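Local coordinates for protein glutamine--tRNA ligase (Saccharomyces cerevisiae, PDB 3TL4) that joins glutamine to tRNA(Gln) using ATP, and whose appended N-terminal tRNA-binding domain is the part in this structure, at residues 145-153 / 166-174. Sequence-based numbering, arbitrary orientation.
Sequences VPGIFADVK and FKPIIDQEV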
# COMPACT_ATOMS: atom_id res chain seq x y z
N VAL A 145 -6.89 10.05 -22.20
CA VAL A 145 -7.37 9.60 -20.89
C VAL A 145 -6.45 8.59 -20.18
O VAL A 145 -6.26 8.66 -18.96
CB VAL A 145 -8.85 9.13 -20.94
CG1 VAL A 145 -9.21 8.40 -19.67
CG2 VAL A 145 -9.79 10.33 -21.16
N PRO A 146 -5.85 7.64 -20.93
CA PRO A 146 -4.91 6.75 -20.23
C PRO A 146 -3.66 7.50 -19.72
O PRO A 146 -3.03 7.08 -18.74
CB PRO A 146 -4.53 5.73 -21.30
CG PRO A 146 -5.72 5.74 -22.27
CD PRO A 146 -6.15 7.18 -22.30
N GLY A 147 -3.30 8.60 -20.39
CA GLY A 147 -2.20 9.43 -19.95
C GLY A 147 -2.53 10.29 -18.74
O GLY A 147 -1.69 10.51 -17.88
N ILE A 148 -3.76 10.77 -18.68
CA ILE A 148 -4.21 11.55 -17.54
C ILE A 148 -4.17 10.67 -16.29
O ILE A 148 -3.74 11.11 -15.22
CB ILE A 148 -5.63 12.06 -17.76
CG1 ILE A 148 -5.67 12.96 -19.00
CG2 ILE A 148 -6.15 12.81 -16.51
CD1 ILE A 148 -7.01 13.62 -19.22
N PHE A 149 -4.59 9.43 -16.46
CA PHE A 149 -4.64 8.47 -15.37
C PHE A 149 -3.24 8.20 -14.82
O PHE A 149 -3.01 8.24 -13.60
CB PHE A 149 -5.27 7.17 -15.87
CG PHE A 149 -5.41 6.11 -14.82
CD1 PHE A 149 -5.79 6.45 -13.53
CD2 PHE A 149 -5.19 4.78 -15.12
CE1 PHE A 149 -5.93 5.49 -12.55
CE2 PHE A 149 -5.32 3.81 -14.14
CZ PHE A 149 -5.70 4.17 -12.85
N ALA A 150 -2.30 7.94 -15.72
CA ALA A 150 -0.91 7.73 -15.31
C ALA A 150 -0.36 8.92 -14.51
O ALA A 150 0.36 8.74 -13.53
CB ALA A 150 -0.02 7.44 -16.52
N ASP A 151 -0.71 10.13 -14.95
CA ASP A 151 -0.18 11.35 -14.32
C ASP A 151 -0.84 11.62 -12.97
O ASP A 151 -0.20 12.10 -12.04
CB ASP A 151 -0.36 12.56 -15.24
CG ASP A 151 0.53 12.51 -16.46
OD1 ASP A 151 1.38 11.59 -16.51
OD2 ASP A 151 0.41 13.37 -17.36
N VAL A 152 -2.13 11.33 -12.89
CA VAL A 152 -2.89 11.47 -11.65
C VAL A 152 -2.39 10.51 -10.56
O VAL A 152 -2.20 10.91 -9.40
CB VAL A 152 -4.41 11.27 -11.93
CG1 VAL A 152 -5.18 11.04 -10.64
CG2 VAL A 152 -4.96 12.49 -12.68
N LYS A 153 -2.14 9.25 -10.92
CA LYS A 153 -1.57 8.30 -9.97
C LYS A 153 -0.25 8.82 -9.39
O LYS A 153 0.02 8.67 -8.20
CB LYS A 153 -1.33 6.94 -10.62
CG LYS A 153 -2.60 6.15 -10.87
CD LYS A 153 -2.29 4.72 -11.32
CE LYS A 153 -1.79 4.69 -12.75
NZ LYS A 153 -1.68 3.30 -13.27
N PHE A 166 -9.56 6.67 -8.78
CA PHE A 166 -8.99 7.57 -9.76
C PHE A 166 -9.72 7.54 -11.12
O PHE A 166 -10.05 8.58 -11.68
CB PHE A 166 -7.50 7.31 -9.93
CG PHE A 166 -6.68 7.55 -8.68
CD1 PHE A 166 -7.27 8.03 -7.52
CD2 PHE A 166 -5.32 7.29 -8.66
CE1 PHE A 166 -6.52 8.24 -6.37
CE2 PHE A 166 -4.56 7.50 -7.52
CZ PHE A 166 -5.17 7.98 -6.37
N LYS A 167 -10.01 6.35 -11.63
CA LYS A 167 -10.52 6.24 -12.99
C LYS A 167 -11.94 6.78 -13.22
O LYS A 167 -12.17 7.51 -14.18
CB LYS A 167 -10.40 4.81 -13.52
CG LYS A 167 -10.33 4.75 -15.03
CD LYS A 167 -9.23 5.67 -15.55
CE LYS A 167 -9.12 5.61 -17.07
NZ LYS A 167 -10.42 5.92 -17.75
N PRO A 168 -12.89 6.43 -12.35
CA PRO A 168 -14.25 6.97 -12.47
C PRO A 168 -14.30 8.48 -12.31
O PRO A 168 -15.05 9.16 -13.00
CB PRO A 168 -15.00 6.31 -11.32
CG PRO A 168 -14.22 5.06 -11.02
CD PRO A 168 -12.79 5.42 -11.29
N ILE A 169 -13.50 9.02 -11.39
CA ILE A 169 -13.53 10.46 -11.19
C ILE A 169 -12.94 11.19 -12.39
O ILE A 169 -13.43 12.26 -12.77
CB ILE A 169 -12.85 10.88 -9.90
CG1 ILE A 169 -13.65 10.36 -8.70
CG2 ILE A 169 -12.73 12.38 -9.85
CD1 ILE A 169 -12.81 10.19 -7.44
N ILE A 170 -11.92 10.60 -13.00
CA ILE A 170 -11.35 11.14 -14.24
C ILE A 170 -12.32 11.11 -15.41
O ILE A 170 -12.46 12.10 -16.12
CB ILE A 170 -10.07 10.41 -14.66
CG1 ILE A 170 -8.95 10.72 -13.67
CG2 ILE A 170 -9.68 10.82 -16.07
CD1 ILE A 170 -7.73 9.86 -13.84
N ASP A 171 -12.96 9.97 -15.63
CA ASP A 171 -13.98 9.85 -16.67
C ASP A 171 -15.06 10.93 -16.52
O ASP A 171 -15.45 11.57 -17.50
CB ASP A 171 -14.60 8.46 -16.68
CG ASP A 171 -13.64 7.38 -17.21
OD1 ASP A 171 -12.63 7.73 -17.87
OD2 ASP A 171 -13.91 6.18 -16.99
N GLN A 172 -15.52 11.17 -15.30
CA GLN A 172 -16.53 12.19 -15.07
C GLN A 172 -16.03 13.60 -15.37
O GLN A 172 -16.71 14.39 -15.99
CB GLN A 172 -17.00 12.15 -13.62
CG GLN A 172 -17.51 10.82 -13.14
CD GLN A 172 -17.89 10.90 -11.67
OE1 GLN A 172 -18.81 11.63 -11.30
NE2 GLN A 172 -17.15 10.20 -10.82
N GLU A 173 -14.84 13.92 -14.90
CA GLU A 173 -14.30 15.26 -15.10
C GLU A 173 -13.97 15.55 -16.55
O GLU A 173 -14.14 16.66 -17.02
CB GLU A 173 -13.09 15.47 -14.21
CG GLU A 173 -13.45 15.44 -12.72
CD GLU A 173 -14.50 16.48 -12.38
OE1 GLU A 173 -14.34 17.64 -12.82
OE2 GLU A 173 -15.48 16.14 -11.68
N VAL A 174 -13.48 14.54 -17.26
CA VAL A 174 -13.10 14.72 -18.65
C VAL A 174 -14.33 14.98 -19.50
O VAL A 174 -14.32 15.84 -20.39
CB VAL A 174 -12.29 13.50 -19.16
CG1 VAL A 174 -12.17 13.53 -20.65
CG2 VAL A 174 -10.91 13.50 -18.52
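K167 NZ bonds to D171 OD1 at 2.9 Å, a salt bridge one turn along helix 166-178, and V145 of the facing helix packs against this pair. The ammonium comes in on the syn side of the carboxylate, 26° out of its plane. V145 CG1 lies 3.4 Å from K167 NZ and also touches D171 OD1. The V145 side chain is a knob in the hole formed by K167, I170, D171 and V174. The lysine chain bends at chi2 (52°) and again at chi4. It crosses F149 at about a right angle before NZ reaches D171. There K167 CD makes a CH-pi contact over one face of the F149 ring, 4.1 Å from the centroid. K153 CE covers the opposite face. At the ring edge, F149 CE1 meets F166 CB at 3.6 Å. With an alanine here in place of K167, D171 is likely to lose this charged mate, and the F149 face its lysine cover. I170 is the answering knob, set among V145, I148, F149 and V152. Its CD1 reaches F149 CA at 3.7 Å and meets V152 CG2 tip to tip. I148 CD1 and V174 CG2 also meet end on, at 4.0 Å. V152 CG1 lies over a face of the F166 ring. The contact joins parts 1 and 2 of the non-specific RNA binding region. The segment axes approach to 10.3 Å at the closest, at 128° between N-to-C directions. Helix 119-132 packs on both through Y129 against I148 and V122 against I169, while I137 of helix 134-140 also touches I148.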